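Side-chain contacts in glycoside hydrolase family 88 protein (Bacteroides vulgatus, PDB 4Q88), which is probably a glycoside hydrolase, perhaps cleaving unsaturated uronic acid sugars like related family members, though its own substrate is unknown: residues Q25-M30 and A42-G47; E50-T55 and D59-S64. All blocks are in the same frame, centred on the assembly; numbering follows the deposited sequence.

Contact 1: residues Q25-M30 and A42-G47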
loop_
_atom_site.group_PDB
_atom_site.type_symbol
_atom_site.label_atom_id
_atom_site.label_comp_id
_atom_site.label_asym_id
_atom_site.label_seq_id
_atom_site.Cartn_x
_atom_site.Cartn_y
_atom_site.Cartn_z
ATOM N N GLN A 25 18.484 -4.119 -5.873
ATOM C CA GLN A 25 19.635 -3.665 -6.660
ATOM C C GLN A 25 19.339 -3.593 -8.128
ATOM O O GLN A 25 19.752 -2.644 -8.775
ATOM C CB GLN A 25 20.860 -4.500 -6.386
ATOM C CG GLN A 25 21.371 -4.138 -5.015
ATOM C CD GLN A 25 22.430 -5.059 -4.492
ATOM O OE1 GLN A 25 23.022 -5.846 -5.236
ATOM N NE2 GLN A 25 22.679 -4.969 -3.183
ATOM N N ARG A 26 18.589 -4.551 -8.637
ATOM C CA ARG A 26 18.171 -4.516 -10.047
ATOM C C ARG A 26 17.397 -3.253 -10.314
ATOM O O ARG A 26 17.683 -2.523 -11.273
ATOM C CB ARG A 26 17.340 -5.736 -10.400
ATOM C CG ARG A 26 16.933 -5.809 -11.883
ATOM C CD ARG A 26 15.686 -6.637 -12.090
ATOM N NE ARG A 26 14.934 -6.263 -13.291
ATOM C CZ ARG A 26 13.862 -5.452 -13.322
ATOM N NH1 ARG A 26 13.363 -4.860 -12.202
ATOM N NH2 ARG A 26 13.274 -5.221 -14.508
ATOM N N TYR A 27 16.417 -2.952 -9.456
ATOM C CA TYR A 27 15.588 -1.772 -9.697
ATOM C C TYR A 27 16.416 -0.466 -9.649
ATOM O O TYR A 27 16.326 0.371 -10.555
ATOM C CB TYR A 27 14.406 -1.723 -8.696
ATOM C CG TYR A 27 13.521 -0.581 -8.994
ATOM C CD1 TYR A 27 12.533 -0.694 -9.957
ATOM C CD2 TYR A 27 13.684 0.626 -8.362
ATOM C CE1 TYR A 27 11.739 0.378 -10.284
ATOM C CE2 TYR A 27 12.898 1.708 -8.678
ATOM C CZ TYR A 27 11.917 1.568 -9.633
ATOM O OH TYR A 27 11.113 2.630 -9.955
ATOM N N GLN A 28 17.256 -0.309 -8.617
ATOM C CA GLN A 28 18.018 0.924 -8.461
ATOM C C GLN A 28 19.120 1.071 -9.512
ATOM O O GLN A 28 19.452 2.194 -9.892
ATOM C CB GLN A 28 18.594 1.060 -7.042
ATOM C CG GLN A 28 17.491 1.163 -5.994
ATOM C CD GLN A 28 17.968 1.461 -4.595
ATOM O OE1 GLN A 28 19.151 1.683 -4.347
ATOM N NE2 GLN A 28 17.022 1.522 -3.667
ATOM N N SER A 29 19.657 -0.047 -10.007
ATOM C CA SER A 29 20.703 0.030 -11.033
ATOM C C SER A 29 20.083 0.429 -12.362
ATOM O O SER A 29 20.712 1.108 -13.158
ATOM C CB SER A 29 21.460 -1.304 -11.174
ATOM O OG SER A 29 20.639 -2.307 -11.749
HETATM N N MSE A 30 18.836 0.019 -12.587
HETATM C CA MSE A 30 18.139 0.272 -13.845
HETATM C C MSE A 30 17.449 1.606 -13.919
HETATM O O MSE A 30 17.254 2.130 -14.998
HETATM C CB MSE A 30 17.042 -0.762 -14.081
HETATM C CG MSE A 30 17.548 -2.061 -14.698
HETATM SE SE MSE A 30 16.006 -3.280 -14.877
HETATM C CE MSE A 30 14.887 -2.280 -16.161
ATOM N N ALA A 42 6.307 6.707 -5.577
ATOM C CA ALA A 42 6.253 6.877 -4.156
ATOM C C ALA A 42 5.973 5.558 -3.424
ATOM O O ALA A 42 6.486 5.350 -2.338
ATOM C CB ALA A 42 5.184 7.904 -3.762
ATOM N N VAL A 43 5.158 4.683 -4.017
ATOM C CA VAL A 43 4.913 3.346 -3.395
ATOM C C VAL A 43 6.227 2.520 -3.420
ATOM O O VAL A 43 6.547 1.870 -2.460
ATOM C CB VAL A 43 3.751 2.595 -4.059
ATOM C CG1 VAL A 43 3.675 1.127 -3.579
ATOM C CG2 VAL A 43 2.468 3.325 -3.718
ATOM N N TYR A 44 6.976 2.599 -4.513
ATOM C CA TYR A 44 8.272 1.929 -4.590
ATOM C C TYR A 44 9.108 2.430 -3.373
ATOM O O TYR A 44 9.681 1.625 -2.619
ATOM C CB TYR A 44 9.024 2.139 -5.900
ATOM C CG TYR A 44 10.478 1.755 -5.635
ATOM C CD1 TYR A 44 10.859 0.424 -5.538
ATOM C CD2 TYR A 44 11.405 2.743 -5.313
ATOM C CE1 TYR A 44 12.183 0.074 -5.174
ATOM C CE2 TYR A 44 12.719 2.413 -4.964
ATOM C CZ TYR A 44 13.094 1.087 -4.901
ATOM O OH TYR A 44 14.352 0.762 -4.478
ATOM N N HIS A 45 9.141 3.761 -3.156
ATOM C CA HIS A 45 9.912 4.299 -2.012
ATOM C C HIS A 45 9.430 3.797 -0.680
ATOM O O HIS A 45 10.248 3.625 0.200
ATOM C CB HIS A 45 10.076 5.813 -2.064
ATOM C CG HIS A 45 11.016 6.219 -3.141
ATOM N ND1 HIS A 45 12.382 6.157 -2.971
ATOM C CD2 HIS A 45 10.810 6.506 -4.447
ATOM C CE1 HIS A 45 12.972 6.499 -4.100
ATOM N NE2 HIS A 45 12.038 6.680 -5.019
ATOM N N THR A 46 8.132 3.595 -0.457
ATOM C CA THR A 46 7.696 2.893 0.779
ATOM C C THR A 46 8.339 1.504 0.946
ATOM O O THR A 46 8.761 1.132 2.050
ATOM C CB THR A 46 6.140 2.824 0.947
ATOM O OG1 THR A 46 5.524 1.919 0.015
ATOM C CG2 THR A 46 5.548 4.189 0.793
ATOM N N GLY A 47 8.474 0.754 -0.133
ATOM C CA GLY A 47 9.187 -0.502 -0.098
ATOM C C GLY A 47 10.650 -0.348 0.216
ATOM O O GLY A 47 11.212 -1.051 1.062
#

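Contact 2: residues E50-T55 and D59-S64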
loop_
_atom_site.group_PDB
_atom_site.type_symbol
_atom_site.label_atom_id
_atom_site.label_comp_id
_atom_site.label_asym_id
_atom_site.label_seq_id
_atom_site.Cartn_x
_atom_site.Cartn_y
_atom_site.Cartn_z
ATOM N N GLU A 50 11.194 0.373 3.805
ATOM C CA GLU A 50 11.063 -0.905 4.536
ATOM C C GLU A 50 12.376 -1.708 4.497
ATOM O O GLU A 50 12.851 -2.196 5.546
ATOM C CB GLU A 50 9.925 -1.732 3.983
ATOM C CG GLU A 50 9.441 -2.800 4.941
ATOM C CD GLU A 50 8.666 -2.226 6.124
ATOM O OE1 GLU A 50 8.079 -1.121 6.023
ATOM O OE2 GLU A 50 8.629 -2.881 7.198
ATOM N N VAL A 51 12.981 -1.798 3.327
ATOM C CA VAL A 51 14.319 -2.453 3.186
ATOM C C VAL A 51 15.381 -1.756 4.031
ATOM O O VAL A 51 16.181 -2.420 4.698
ATOM C CB VAL A 51 14.782 -2.544 1.728
ATOM C CG1 VAL A 51 16.095 -3.310 1.620
ATOM C CG2 VAL A 51 13.731 -3.254 0.913
ATOM N N CYS A 52 15.356 -0.427 4.040
ATOM C CA CYS A 52 16.304 0.318 4.887
ATOM C C CYS A 52 16.088 0.041 6.352
ATOM O O CYS A 52 17.069 -0.092 7.142
ATOM C CB CYS A 52 16.241 1.802 4.655
ATOM S SG CYS A 52 16.799 2.288 3.031
ATOM N N ALA A 53 14.841 -0.065 6.783
ATOM C CA ALA A 53 14.586 -0.440 8.171
ATOM C C ALA A 53 15.131 -1.821 8.528
ATOM O O ALA A 53 15.548 -2.082 9.653
ATOM C CB ALA A 53 13.077 -0.386 8.474
ATOM N N LEU A 54 15.020 -2.760 7.594
ATOM C CA LEU A 54 15.408 -4.145 7.835
ATOM C C LEU A 54 16.916 -4.288 7.764
ATOM O O LEU A 54 17.469 -5.127 8.465
ATOM C CB LEU A 54 14.822 -5.074 6.781
ATOM C CG LEU A 54 15.067 -6.552 6.939
ATOM C CD1 LEU A 54 14.265 -7.117 8.099
ATOM C CD2 LEU A 54 14.701 -7.249 5.634
ATOM N N THR A 55 17.561 -3.483 6.941
ATOM C CA THR A 55 18.959 -3.734 6.578
ATOM C C THR A 55 19.952 -2.644 6.953
ATOM O O THR A 55 21.165 -2.878 6.989
ATOM C CB THR A 55 19.132 -3.961 5.046
ATOM O OG1 THR A 55 18.899 -2.737 4.327
ATOM C CG2 THR A 55 18.260 -5.110 4.521
ATOM N N ASP A 59 23.290 2.941 0.924
ATOM C CA ASP A 59 23.080 3.233 -0.507
ATOM C C ASP A 59 21.579 3.280 -0.845
ATOM O O ASP A 59 21.117 4.122 -1.604
ATOM C CB ASP A 59 23.769 2.167 -1.370
ATOM C CG ASP A 59 25.300 2.230 -1.251
ATOM O OD1 ASP A 59 25.850 3.323 -1.037
ATOM O OD2 ASP A 59 25.928 1.179 -1.311
ATOM N N TYR A 60 20.826 2.361 -0.265
ATOM C CA TYR A 60 19.382 2.323 -0.502
ATOM C C TYR A 60 18.769 3.579 0.091
ATOM O O TYR A 60 17.931 4.214 -0.517
ATOM C CB TYR A 60 18.720 1.077 0.106
ATOM C CG TYR A 60 19.115 -0.259 -0.463
ATOM C CD1 TYR A 60 19.677 -0.398 -1.737
ATOM C CD2 TYR A 60 18.851 -1.398 0.240
ATOM C CE1 TYR A 60 20.012 -1.655 -2.238
ATOM C CE2 TYR A 60 19.194 -2.636 -0.244
ATOM C CZ TYR A 60 19.782 -2.760 -1.483
ATOM O OH TYR A 60 20.128 -4.016 -1.931
ATOM N N LEU A 61 19.253 3.999 1.253
ATOM C CA LEU A 61 18.749 5.228 1.866
ATOM C C LEU A 61 19.000 6.440 0.964
ATOM O O LEU A 61 18.143 7.308 0.770
ATOM C CB LEU A 61 19.401 5.448 3.232
ATOM C CG LEU A 61 18.776 6.559 4.076
ATOM C CD1 LEU A 61 17.388 6.087 4.495
ATOM C CD2 LEU A 61 19.710 6.826 5.278
ATOM N N GLN A 62 20.200 6.497 0.399
ATOM C CA GLN A 62 20.579 7.616 -0.425
ATOM C C GLN A 62 19.743 7.634 -1.691
ATOM O O GLN A 62 19.507 8.715 -2.249
ATOM C CB GLN A 62 22.058 7.507 -0.835
ATOM C CG GLN A 62 22.575 8.798 -1.488
ATOM C CD GLN A 62 22.544 9.953 -0.508
ATOM O OE1 GLN A 62 22.922 9.794 0.636
ATOM N NE2 GLN A 62 22.076 11.104 -0.939
ATOM N N TYR A 63 19.279 6.474 -2.150
ATOM C CA TYR A 63 18.381 6.462 -3.329
ATOM C C TYR A 63 17.074 7.229 -3.040
ATOM O O TYR A 63 16.596 8.023 -3.892
ATOM C CB TYR A 63 18.124 5.030 -3.793
ATOM C CG TYR A 63 17.430 4.874 -5.117
ATOM C CD1 TYR A 63 16.049 4.785 -5.177
ATOM C CD2 TYR A 63 18.145 4.734 -6.308
ATOM C CE1 TYR A 63 15.388 4.622 -6.379
ATOM C CE2 TYR A 63 17.480 4.588 -7.539
ATOM C CZ TYR A 63 16.085 4.529 -7.554
ATOM O OH TYR A 63 15.379 4.339 -8.720
ATOM N N SER A 64 16.487 6.986 -1.877
ATOM C CA SER A 64 15.284 7.722 -1.452
ATOM C C SER A 64 15.575 9.207 -1.188
ATOM O O SER A 64 14.768 10.078 -1.516
ATOM C CB SER A 64 14.578 7.047 -0.263
ATOM O OG SER A 64 13.930 5.864 -0.702
#

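Contact 1: residues Q25-M30 and A42-G47
Tyr27 lays the CD2–CE2 side of its ring over one face of Tyr44, where helix 13-30 packs against helix 39-55. The two are consecutive helices of the chain and belong to what is most likely the (α/α)6 barrel of the six-hairpin glycosidases. The stack is an offset face-to-face one: the centroids of the Tyr27 and Tyr44 rings are 4.3 Å apart and the planes are turned 30° from each other. Tyr27 CE2 sits above the centre of the Tyr44 ring, whereas Tyr44 CD1 lies over only the rim of the Tyr27 ring. The closest touch is Tyr27 CD2 on Tyr44 CZ, at 3.5 Å. On each residue CG stands anti to the backbone N (chi1 -176° for Tyr27), and the two side chains slide past one another in opposite directions.

The next residue, Gln28, reaches across with its chain extended beyond CG and meets the hydroxyl end of Tyr44. Its amide plane stands almost square to the ring, and NE2 comes to the ring's edge at the hydroxyl, leaving the face to Tyr27. Asn24 OD1 also binds the Tyr44 hydroxyl, which can donate there while accepting from Gln28. A phenylalanine in place of Tyr44 could keep the ring overlap but would probably leave the Gln28 amide and Asn24 without the hydroxyl that joins them. Tyr63 of helix 58-70 packs against both tyrosines and Gln28. The Gln28 NE2 to Tyr44 OH bond is 2.9 Å long and nearly straight at 172°, with the oxygen in the amide plane.

Contact 2: residues E50-T55 and D59-S64
Tyr60 meets helix 39-55 first through its CB, which rests against Cys52 SG at 3.7 Å. Its chi1 of -65° sets CG anti to the carbonyl carbon and carries the ring along toward Val51, where CD2 lies 3.6 Å from Val51 CG1 and CE2 also touches that methyl. Thr55 OG1 is a more distant neighbour of CD2. At the tip the hydroxyl leaves this pair of helices altogether and is hydrogen-bonded to His21 ND1 of helix 13-30.

Cys52 works as the second point of contact. Its sulfur fits between the start of the Tyr60 side chain and Leu61, lying 3.5 Å from Leu61 N and 4.1 Å from both Leu61 CB and Leu61 CD1. Cys52 and Leu61 are also where the backbones come nearest, with the CA atoms 6.3 Å apart. The arrangement is an antiparallel helical hairpin: a short turn joins the two helices, and the segment axes run at 153° to each other. Leu61 extends the apolar patch to Leu110 and Leu113 of helix 103-113, and Val51 touches Cys352 of helix 341-358.

Thr55 OG1 spends its polarity on its own helix and the turn, bonding to Val51 O from above the carbonyl plane and pairing with Asn57 N. What joins the two segments directly is therefore sulfur, methyl and ring carbon in van der Waals contact, an interface that depends on fit and burial rather than on directional bonds.

In the fold
Contacts 1 and 2 follow each other along the chain and share helix 39-55; their centres are 10 Å apart. Helix 58-70 returns beside helix 13-30, so the three helices close on one another. Two polar bonds tie the contacts directly: His45 ND1 to Ser64 OG at 2.8 Å, and Gln25 NE2 to Tyr60 OH at 3.0 Å. Gln28 packs in the same seam, its OE1 3.4 Å from Tyr60 CD1. Between the two segments of helix 39-55, Asn48 ND2 bonds to Tyr60 O and Ser64 OG. The contact centres lie about 14 and 17 Å from the chain centre, and neither contact is known to take part in catalysis.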